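PDB 5C92: kelch domain-containing protein from Colletotrichum graminicola M1.001, which binds copper and probably oxidises alcohols, as a galactose oxidase-like member of the copper radical oxidases. Local coordinates for residues 301-306 with 332-337. Residues are numbered along the deposited sequence; the frame is centred on the assembly and turned at random.
With CU1 (copper (I) ion), chain D.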
loop_
_atom_site.group_PDB
_atom_site.type_symbol
_atom_site.label_atom_id
_atom_site.label_comp_id
_atom_site.label_asym_id
_atom_site.label_seq_id
_atom_site.Cartn_x
_atom_site.Cartn_y
_atom_site.Cartn_z
ATOM N N TRP A 301 -7.010 -12.269 -16.444
ATOM C CA TRP A 301 -6.111 -13.363 -16.698
ATOM C C TRP A 301 -4.724 -12.898 -16.243
ATOM O O TRP A 301 -4.437 -11.684 -16.259
ATOM C CB TRP A 301 -6.052 -13.674 -18.217
ATOM C CG TRP A 301 -7.344 -13.998 -18.832
ATOM C CD1 TRP A 301 -7.981 -13.293 -19.807
ATOM C CD2 TRP A 301 -8.167 -15.144 -18.561
ATOM N NE1 TRP A 301 -9.169 -13.910 -20.135
ATOM C CE2 TRP A 301 -9.295 -15.056 -19.388
ATOM C CE3 TRP A 301 -8.041 -16.247 -17.717
ATOM C CZ2 TRP A 301 -10.311 -16.033 -19.387
ATOM C CZ3 TRP A 301 -9.087 -17.186 -17.673
ATOM C CH2 TRP A 301 -10.146 -17.102 -18.549
ATOM N N LEU A 302 -3.860 -13.868 -15.949
ATOM C CA LEU A 302 -2.497 -13.613 -15.511
ATOM C C LEU A 302 -1.558 -13.492 -16.708
ATOM O O LEU A 302 -1.817 -14.017 -17.789
ATOM C CB LEU A 302 -2.063 -14.728 -14.623
ATOM C CG LEU A 302 -2.994 -15.077 -13.468
ATOM C CD1 LEU A 302 -2.224 -15.993 -12.526
ATOM C CD2 LEU A 302 -3.513 -13.857 -12.699
ATOM N N PHE A 303 -0.516 -12.698 -16.565
ATOM C CA PHE A 303 0.499 -12.598 -17.603
ATOM C C PHE A 303 -0.072 -12.262 -18.940
ATOM O O PHE A 303 0.260 -12.862 -19.931
ATOM C CB PHE A 303 1.310 -13.902 -17.659
ATOM C CG PHE A 303 1.744 -14.386 -16.300
ATOM C CD1 PHE A 303 2.656 -13.687 -15.562
ATOM C CD2 PHE A 303 1.232 -15.561 -15.769
ATOM C CE1 PHE A 303 3.022 -14.115 -14.289
ATOM C CE2 PHE A 303 1.595 -16.007 -14.497
ATOM C CZ PHE A 303 2.486 -15.267 -13.735
ATOM N N SER A 304 -0.960 -11.285 -18.974
ATOM C CA SER A 304 -1.660 -10.955 -20.177
ATOM C C SER A 304 -1.855 -9.462 -20.271
ATOM O O SER A 304 -2.290 -8.833 -19.286
ATOM C CB SER A 304 -3.054 -11.618 -20.141
ATOM O OG SER A 304 -3.927 -11.094 -21.150
ATOM N N ASP A 305 -1.638 -8.927 -21.456
ATOM C CA ASP A 305 -1.921 -7.544 -21.750
ATOM C C ASP A 305 -3.294 -7.289 -22.381
ATOM O O ASP A 305 -3.523 -6.190 -22.876
ATOM C CB ASP A 305 -0.862 -7.013 -22.716
ATOM C CG ASP A 305 0.472 -6.766 -22.034
ATOM O OD1 ASP A 305 0.564 -6.855 -20.795
ATOM O OD2 ASP A 305 1.470 -6.559 -22.749
ATOM N N THR A 306 -4.193 -8.277 -22.349
ATOM C CA THR A 306 -5.524 -8.138 -22.953
ATOM C C THR A 306 -6.436 -7.245 -22.080
ATOM O O THR A 306 -6.147 -7.034 -20.908
ATOM C CB THR A 306 -6.194 -9.534 -23.143
ATOM O OG1 THR A 306 -6.247 -10.216 -21.883
ATOM C CG2 THR A 306 -5.372 -10.415 -24.115
ATOM N N ARG A 332 -1.014 -2.148 -17.466
ATOM C CA ARG A 332 -0.532 -2.293 -16.125
ATOM C C ARG A 332 -1.501 -3.238 -15.482
ATOM O O ARG A 332 -2.438 -2.834 -14.736
ATOM C CB ARG A 332 -0.443 -0.944 -15.387
ATOM C CG ARG A 332 0.488 0.118 -15.986
ATOM C CD ARG A 332 1.955 -0.309 -15.961
ATOM N NE ARG A 332 2.781 0.692 -16.626
ATOM C CZ ARG A 332 3.964 0.445 -17.201
ATOM N NH1 ARG A 332 4.502 -0.787 -17.152
ATOM N NH2 ARG A 332 4.619 1.438 -17.808
ATOM N N ASN A 333 -1.319 -4.516 -15.824
ATOM C CA ASN A 333 -2.287 -5.547 -15.430
ATOM C C ASN A 333 -1.697 -6.385 -14.256
ATOM O O ASN A 333 -1.175 -5.827 -13.304
ATOM C CB ASN A 333 -2.725 -6.423 -16.608
ATOM C CG ASN A 333 -3.491 -5.669 -17.702
ATOM O OD1 ASN A 333 -3.639 -6.205 -18.800
ATOM N ND2 ASN A 333 -4.003 -4.492 -17.422
ATOM N N TYR A 334 -1.756 -7.708 -14.335
ATOM C CA TYR A 334 -1.218 -8.541 -13.278
ATOM C C TYR A 334 0.237 -8.185 -13.033
ATOM O O TYR A 334 1.002 -8.099 -13.979
ATOM C CB TYR A 334 -1.274 -10.027 -13.650
ATOM C CG TYR A 334 -1.058 -10.952 -12.503
ATOM C CD1 TYR A 334 -1.830 -10.840 -11.340
ATOM C CD2 TYR A 334 -0.141 -11.986 -12.568
ATOM C CE1 TYR A 334 -1.666 -11.715 -10.280
ATOM C CE2 TYR A 334 -0.008 -12.904 -11.495
ATOM C CZ TYR A 334 -0.797 -12.768 -10.382
ATOM O OH TYR A 334 -0.696 -13.630 -9.334
ATOM N N HIS A 335 0.619 -8.193 -11.771
ATOM C CA HIS A 335 1.991 -7.831 -11.325
ATOM C C HIS A 335 2.458 -6.364 -11.548
ATOM O O HIS A 335 3.672 -6.094 -11.573
ATOM C CB HIS A 335 2.996 -8.770 -11.986
ATOM C CG HIS A 335 3.007 -10.134 -11.416
ATOM N ND1 HIS A 335 3.597 -11.188 -12.067
ATOM C CD2 HIS A 335 2.520 -10.626 -10.254
ATOM C CE1 HIS A 335 3.445 -12.285 -11.348
ATOM N NE2 HIS A 335 2.829 -11.963 -10.232
ATOM N N SER A 336 1.504 -5.465 -11.805
ATOM C CA SER A 336 1.743 -4.034 -11.853
ATOM C C SER A 336 1.744 -3.456 -10.448
ATOM O O SER A 336 1.177 -4.043 -9.513
ATOM C CB SER A 336 0.706 -3.320 -12.755
ATOM O OG SER A 336 -0.637 -3.322 -12.243
ATOM N N THR A 337 2.399 -2.304 -10.277
ATOM C CA THR A 337 2.502 -1.641 -8.954
ATOM C C THR A 337 2.316 -0.137 -9.107
ATOM O O THR A 337 2.462 0.393 -10.221
ATOM C CB THR A 337 3.880 -1.875 -8.294
ATOM O OG1 THR A 337 4.933 -1.506 -9.214
ATOM C CG2 THR A 337 4.032 -3.310 -7.854
HETATM CU CU CU1 D . 2.031 -13.321 -8.686
HETATM O O HOH W 1 -2.453 -9.734 -16.723
#
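Y334 is sandwiched between L302 and H335 beside the copper site of the seven-bladed kelch propeller. It sits in the type II beta turn N333 to S336 that leads into strand 336-340, while 301-306 belongs to the loop joining strands 291-294 and 313-316 of the neighbouring blade. Its CB lies 4.0 Å from F303 N, and CG swings away from the backbone N (chi1 -166°), which sends the ring along F303. L302 CD2 sits over the centre of one ring face in a CH-pi contact, 3.5 Å from the Y334 ring centroid and only 3° off the normal. A branched leucine suits this spot, because CD1 can meanwhile reach toward CE2 and CZ. CD2 of the H335 imidazole takes the opposite face, near its rim. The CD2-CE2 edge turns to the F303 ring in an edge-to-face pair with planes at 86°, and Y334 CE2 comes 4.1 Å from F303 CZ. Y334 OH lies 2.8 Å from the copper, close but not one of its ligands, and hydrogen-bonds to Y245 OH and Y120 OH. Tyrosine thus packs by its ring and reaches the metal site by its hydroxyl; it is probably the counterpart of galactose oxidase's axial tyrosine.

Phenylalanine suits position 303 because its flat apolar ring receives the tyrosine edge on a face while its CE1 touches H335 CE1 at 3.5 Å. G352 O holds H335 ND1, which helps aim NE2 of H335 at the copper, 2.2 Å away, where Y120 and H423 complete the ligands. A water bridges the two loops, donating to W301 O and accepting from S304 N and Y334 N. N333 O closes the turn, accepting from S336 N and, on an in-plane lone pair, from S336 OG at 2.8 Å.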